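Local coordinates for protein xylan esterase 1 (PDB 3FCY) that probably removes acetyl groups from xylan and related acetylated substrates, as an alpha/beta-hydrolase of carbohydrate esterase family 7, at residues 77-82 with 129-134; 320-325 with 334-339. All coordinates share one frame; numbering follows the deposited sequence.

Interaction 1: residues 77-82 with 129-134; sequences VSFAEC and NYVAAG
The ring of Phe79 meets Val131 at its edge. The methyl CG1 of Val131 lies near the ring plane, and the closest approach is 4.3 Å, from Phe79 CE1 to Val131 CG1. One face of the same ring is covered from within its own segment: Val77 CG2 sits over the ring centre, 4.0 Å above the plane. CG1 of Val131 also reaches the methyl of Ala80, with Val131 CG1 4.1 Å from Ala80 CB. Val131 therefore uses a single branch for both partners. CG1 stands anti to the backbone N (chi1 173°), which carries it out from the helix toward the start of strand 80-88.

A Schellman motif closes the short helix, with Gly134, at positive phi, as its C-prime residue; Gly134 N bonds to Val131 O at 2.8 Å and Phe135 N bonds to Tyr130 O. Ala133 O also accepts a hydrogen bond from Tyr345 OH, and Tyr345 is one of the calcium ligands. Ile100 and Pro102 of strand 94-102 also touch Val131. A second subunit also takes part here: Phe79 packs on Ala133 of that chain, and Ala133 packs on its Phe79.

No hydrogen bond crosses between residues 77-82 and 129-134. The pairing is apolar, small in area and mostly buried. It sets a short helix end against the start of strand 80-88, next to the outermost strand 69-72 and beside a subunit interface, and its grip comes from methyl and ring-edge packing rather than from directed bonds.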
loop_
_atom_site.group_PDB
_atom_site.type_symbol
_atom_site.label_atom_id
_atom_site.label_comp_id
_atom_site.label_asym_id
_atom_site.label_seq_id
_atom_site.Cartn_x
_atom_site.Cartn_y
_atom_site.Cartn_z
ATOM N N VAL A 77 11.715 -9.097 -42.304
ATOM C CA VAL A 77 10.639 -9.988 -42.721
ATOM C C VAL A 77 10.662 -9.969 -44.246
ATOM O O VAL A 77 11.179 -9.029 -44.848
ATOM C CB VAL A 77 9.257 -9.517 -42.215
ATOM C CG1 VAL A 77 9.169 -9.698 -40.702
ATOM C CG2 VAL A 77 9.025 -8.064 -42.599
ATOM N N SER A 78 10.102 -10.999 -44.869
ATOM C CA SER A 78 10.109 -11.091 -46.327
ATOM C C SER A 78 9.055 -10.249 -47.036
ATOM O O SER A 78 9.210 -9.931 -48.217
ATOM C CB SER A 78 9.948 -12.554 -46.753
ATOM O OG SER A 78 8.703 -13.080 -46.316
ATOM N N PHE A 79 7.999 -9.873 -46.320
ATOM C CA PHE A 79 6.909 -9.108 -46.920
ATOM C C PHE A 79 6.963 -7.595 -46.735
ATOM O O PHE A 79 6.025 -6.887 -47.111
ATOM C CB PHE A 79 5.578 -9.637 -46.397
ATOM C CG PHE A 79 5.470 -9.616 -44.904
ATOM C CD1 PHE A 79 4.973 -8.498 -44.246
ATOM C CD2 PHE A 79 5.888 -10.704 -44.153
ATOM C CE1 PHE A 79 4.894 -8.468 -42.860
ATOM C CE2 PHE A 79 5.813 -10.685 -42.765
ATOM C CZ PHE A 79 5.315 -9.567 -42.117
ATOM N N ALA A 80 8.054 -7.098 -46.165
ATOM C CA ALA A 80 8.197 -5.662 -45.959
ATOM C C ALA A 80 9.646 -5.290 -45.676
ATOM O O ALA A 80 10.471 -6.149 -45.369
ATOM C CB ALA A 80 7.308 -5.203 -44.804
ATOM N N GLU A 81 9.940 -4.000 -45.792
ATOM C CA GLU A 81 11.275 -3.485 -45.524
ATOM C C GLU A 81 11.237 -2.747 -44.190
ATOM O O GLU A 81 10.429 -1.837 -43.999
ATOM C CB GLU A 81 11.715 -2.524 -46.633
ATOM C CG GLU A 81 12.044 -3.197 -47.962
ATOM C CD GLU A 81 13.080 -4.295 -47.813
ATOM O OE1 GLU A 81 14.121 -4.052 -47.164
ATOM O OE2 GLU A 81 12.857 -5.402 -48.343
ATOM N N CYS A 82 12.105 -3.150 -43.269
ATOM C CA CYS A 82 12.168 -2.524 -41.951
ATOM C C CYS A 82 13.408 -1.650 -41.856
ATOM O O CYS A 82 14.534 -2.145 -41.932
ATOM C CB CYS A 82 12.193 -3.592 -40.858
ATOM S SG CYS A 82 10.681 -4.577 -40.780
ATOM N N ASN A 129 0.577 -5.342 -37.851
ATOM C CA ASN A 129 -0.854 -5.556 -38.028
ATOM C C ASN A 129 -1.384 -4.573 -39.071
ATOM O O ASN A 129 -2.261 -4.918 -39.861
ATOM C CB ASN A 129 -1.599 -5.414 -36.691
ATOM C CG ASN A 129 -1.436 -4.046 -36.061
ATOM O OD1 ASN A 129 -0.405 -3.396 -36.212
ATOM N ND2 ASN A 129 -2.451 -3.615 -35.325
ATOM N N TYR A 130 -0.844 -3.357 -39.094
ATOM C CA TYR A 130 -1.277 -2.385 -40.094
ATOM C C TYR A 130 -0.547 -2.606 -41.418
ATOM O O TYR A 130 -1.054 -2.247 -42.483
ATOM C CB TYR A 130 -1.065 -0.949 -39.604
ATOM C CG TYR A 130 -2.163 -0.486 -38.676
ATOM C CD1 TYR A 130 -2.099 -0.741 -37.305
ATOM C CD2 TYR A 130 -3.291 0.168 -39.177
ATOM C CE1 TYR A 130 -3.132 -0.357 -36.453
ATOM C CE2 TYR A 130 -4.332 0.556 -38.337
ATOM C CZ TYR A 130 -4.243 0.291 -36.973
ATOM O OH TYR A 130 -5.256 0.681 -36.130
ATOM N N VAL A 131 0.641 -3.200 -41.359
ATOM C CA VAL A 131 1.381 -3.481 -42.583
ATOM C C VAL A 131 0.572 -4.546 -43.329
ATOM O O VAL A 131 0.534 -4.565 -44.558
ATOM C CB VAL A 131 2.810 -4.013 -42.285
ATOM C CG1 VAL A 131 3.491 -4.450 -43.582
ATOM C CG2 VAL A 131 3.641 -2.920 -41.611
ATOM N N ALA A 132 -0.082 -5.426 -42.575
ATOM C CA ALA A 132 -0.909 -6.469 -43.175
ATOM C C ALA A 132 -2.015 -5.808 -43.993
ATOM O O ALA A 132 -2.513 -6.383 -44.962
ATOM C CB ALA A 132 -1.523 -7.353 -42.093
ATOM N N ALA A 133 -2.392 -4.597 -43.594
ATOM C CA ALA A 133 -3.437 -3.851 -44.280
ATOM C C ALA A 133 -2.864 -3.009 -45.414
ATOM O O ALA A 133 -3.575 -2.204 -46.011
ATOM C CB ALA A 133 -4.180 -2.960 -43.291
ATOM N N GLY A 134 -1.577 -3.192 -45.698
ATOM C CA GLY A 134 -0.945 -2.450 -46.778
ATOM C C GLY A 134 -0.446 -1.060 -46.419
ATOM O O GLY A 134 -0.063 -0.291 -47.301
#

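Interaction 2: residues 320-325 with 334-339; sequences KVYPDY and GDLAMQ
A light side-chain contact joins strand 317-322, the outermost strand at one end of the central sheet within this chain, to helix 333-342. Leu336 supplies the helix side through one methyl, CD1. That methyl lies 4.0 Å from Lys320 CG and 4.2 Å from Lys320 CD, so it touches the aliphatic part of the lysine. It also lies 4.0 Å from Tyr322 OH, at the far end of the phenol. The lysine chain bends early, at chi2 (-57°), and crosses the leucine at about a right angle. Lys320 and Tyr322 are alternate residues of the strand, and both also touch Phe333 at the start of the helix.

The flanks belong to subunit interfaces. After the strand, Asp324 hydrogen-bonds through its carboxylate to His264 and Trp241 of a third subunit. On the helix, Asp335 accepts hydrogen bonds from the backbone N of Trp124 and of Asn125 of a second subunit.

Between residues 320-325 and 334-339 no hydrogen bond or salt bridge forms. The leucine methyl meets lysine methylenes and a phenol oxygen, so the contact rests on van der Waals packing and has no directed bond to fix how the side chains turn.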
loop_
_atom_site.group_PDB
_atom_site.type_symbol
_atom_site.label_atom_id
_atom_site.label_comp_id
_atom_site.label_asym_id
_atom_site.label_seq_id
_atom_site.Cartn_x
_atom_site.Cartn_y
_atom_site.Cartn_z
ATOM N N LYS A 320 -15.121 7.257 -27.395
ATOM C CA LYS A 320 -15.626 6.034 -26.791
ATOM C C LYS A 320 -15.354 6.076 -25.291
ATOM O O LYS A 320 -14.209 6.255 -24.864
ATOM C CB LYS A 320 -14.943 4.818 -27.423
ATOM C CG LYS A 320 -15.110 4.752 -28.937
ATOM C CD LYS A 320 -16.586 4.746 -29.322
ATOM C CE LYS A 320 -16.772 5.018 -30.805
ATOM N NZ LYS A 320 -18.214 5.083 -31.186
ATOM N N VAL A 321 -16.414 5.912 -24.504
ATOM C CA VAL A 321 -16.326 5.955 -23.046
ATOM C C VAL A 321 -16.323 4.566 -22.420
ATOM O O VAL A 321 -17.188 3.740 -22.719
ATOM C CB VAL A 321 -17.509 6.760 -22.456
ATOM C CG1 VAL A 321 -17.388 6.843 -20.939
ATOM C CG2 VAL A 321 -17.544 8.151 -23.074
ATOM N N TYR A 322 -15.344 4.322 -21.553
ATOM C CA TYR A 322 -15.202 3.041 -20.861
ATOM C C TYR A 322 -15.271 3.304 -19.353
ATOM O O TYR A 322 -14.255 3.569 -18.701
ATOM C CB TYR A 322 -13.865 2.398 -21.244
ATOM C CG TYR A 322 -13.808 2.005 -22.701
ATOM C CD1 TYR A 322 -14.087 0.697 -23.099
ATOM C CD2 TYR A 322 -13.533 2.951 -23.689
ATOM C CE1 TYR A 322 -14.096 0.339 -24.446
ATOM C CE2 TYR A 322 -13.543 2.606 -25.036
ATOM C CZ TYR A 322 -13.827 1.295 -25.405
ATOM O OH TYR A 322 -13.842 0.945 -26.734
ATOM N N PRO A 323 -16.485 3.240 -18.786
ATOM C CA PRO A 323 -16.742 3.473 -17.362
ATOM C C PRO A 323 -15.840 2.747 -16.368
ATOM O O PRO A 323 -15.414 3.332 -15.377
ATOM C CB PRO A 323 -18.207 3.063 -17.209
ATOM C CG PRO A 323 -18.792 3.443 -18.542
ATOM C CD PRO A 323 -17.738 2.909 -19.491
ATOM N N ASP A 324 -15.533 1.485 -16.642
ATOM C CA ASP A 324 -14.729 0.694 -15.714
ATOM C C ASP A 324 -13.244 0.605 -16.011
ATOM O O ASP A 324 -12.536 -0.196 -15.396
ATOM C CB ASP A 324 -15.321 -0.712 -15.631
ATOM C CG ASP A 324 -16.830 -0.687 -15.547
ATOM O OD1 ASP A 324 -17.364 -0.176 -14.540
ATOM O OD2 ASP A 324 -17.482 -1.161 -16.497
ATOM N N TYR A 325 -12.761 1.417 -16.942
ATOM C CA TYR A 325 -11.344 1.384 -17.274
ATOM C C TYR A 325 -10.598 2.613 -16.788
ATOM O O TYR A 325 -11.173 3.697 -16.667
ATOM C CB TYR A 325 -11.142 1.235 -18.788
ATOM C CG TYR A 325 -11.392 -0.163 -19.307
ATOM C CD1 TYR A 325 -12.690 -0.651 -19.470
ATOM C CD2 TYR A 325 -10.324 -1.005 -19.624
ATOM C CE1 TYR A 325 -12.917 -1.948 -19.937
ATOM C CE2 TYR A 325 -10.540 -2.298 -20.088
ATOM C CZ TYR A 325 -11.834 -2.763 -20.244
ATOM O OH TYR A 325 -12.039 -4.037 -20.714
ATOM N N GLY A 334 -9.060 -1.191 -29.769
ATOM C CA GLY A 334 -8.032 -1.420 -30.769
ATOM C C GLY A 334 -8.668 -1.748 -32.108
ATOM O O GLY A 334 -8.199 -1.302 -33.157
ATOM N N ASP A 335 -9.742 -2.533 -32.072
ATOM C CA ASP A 335 -10.451 -2.913 -33.289
ATOM C C ASP A 335 -11.205 -1.731 -33.888
ATOM O O ASP A 335 -11.249 -1.579 -35.107
ATOM C CB ASP A 335 -11.403 -4.079 -33.008
ATOM C CG ASP A 335 -10.664 -5.401 -32.846
ATOM O OD1 ASP A 335 -11.307 -6.415 -32.501
ATOM O OD2 ASP A 335 -9.433 -5.426 -33.069
ATOM N N LEU A 336 -11.791 -0.888 -33.041
ATOM C CA LEU A 336 -12.504 0.288 -33.536
ATOM C C LEU A 336 -11.486 1.227 -34.188
ATOM O O LEU A 336 -11.756 1.838 -35.229
ATOM C CB LEU A 336 -13.224 1.013 -32.391
ATOM C CG LEU A 336 -14.404 0.288 -31.728
ATOM C CD1 LEU A 336 -14.934 1.118 -30.566
ATOM C CD2 LEU A 336 -15.509 0.048 -32.766
ATOM N N ALA A 337 -10.310 1.330 -33.571
ATOM C CA ALA A 337 -9.247 2.188 -34.086
ATOM C C ALA A 337 -8.774 1.724 -35.460
ATOM O O ALA A 337 -8.601 2.540 -36.358
ATOM C CB ALA A 337 -8.062 2.219 -33.105
ATOM N N MET A 338 -8.559 0.422 -35.633
ATOM C CA MET A 338 -8.108 -0.069 -36.932
ATOM C C MET A 338 -9.160 0.134 -38.022
ATOM O O MET A 338 -8.835 0.556 -39.128
ATOM C CB MET A 338 -7.731 -1.551 -36.887
ATOM C CG MET A 338 -7.384 -2.077 -38.284
ATOM S SD MET A 338 -6.620 -3.693 -38.320
ATOM C CE MET A 338 -4.887 -3.247 -38.072
ATOM N N GLN A 339 -10.414 -0.182 -37.717
ATOM C CA GLN A 339 -11.479 0.003 -38.695
ATOM C C GLN A 339 -11.533 1.485 -39.060
ATOM O O GLN A 339 -11.777 1.840 -40.210
ATOM C CB GLN A 339 -12.822 -0.450 -38.120
ATOM C CG GLN A 339 -12.970 -1.963 -37.966
ATOM C CD GLN A 339 -12.875 -2.702 -39.297
ATOM O OE1 GLN A 339 -13.382 -2.233 -40.315
ATOM N NE2 GLN A 339 -12.235 -3.871 -39.287
#

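In the fold
Interaction 1 is the more buried of the two; interaction 2 is only partly buried. Both reach the same mixed sheet, at different places: interaction 1 near the start of strand 80-88, interaction 2 at the edge strand 317-322. Their centres are about 25 Å apart. They meet where Tyr130 and Asn129 of interaction 1 pack on Met338 of interaction 2's helix. Neither contact has a hydrogen bond across it. Interaction 1 is wholly hydrocarbon, whereas interaction 2 mixes a leucine methyl with the lysine chain and a phenol oxygen. Both adjoin the second subunit, and interaction 2 also borders a third, through Tyr322 and the residues after it.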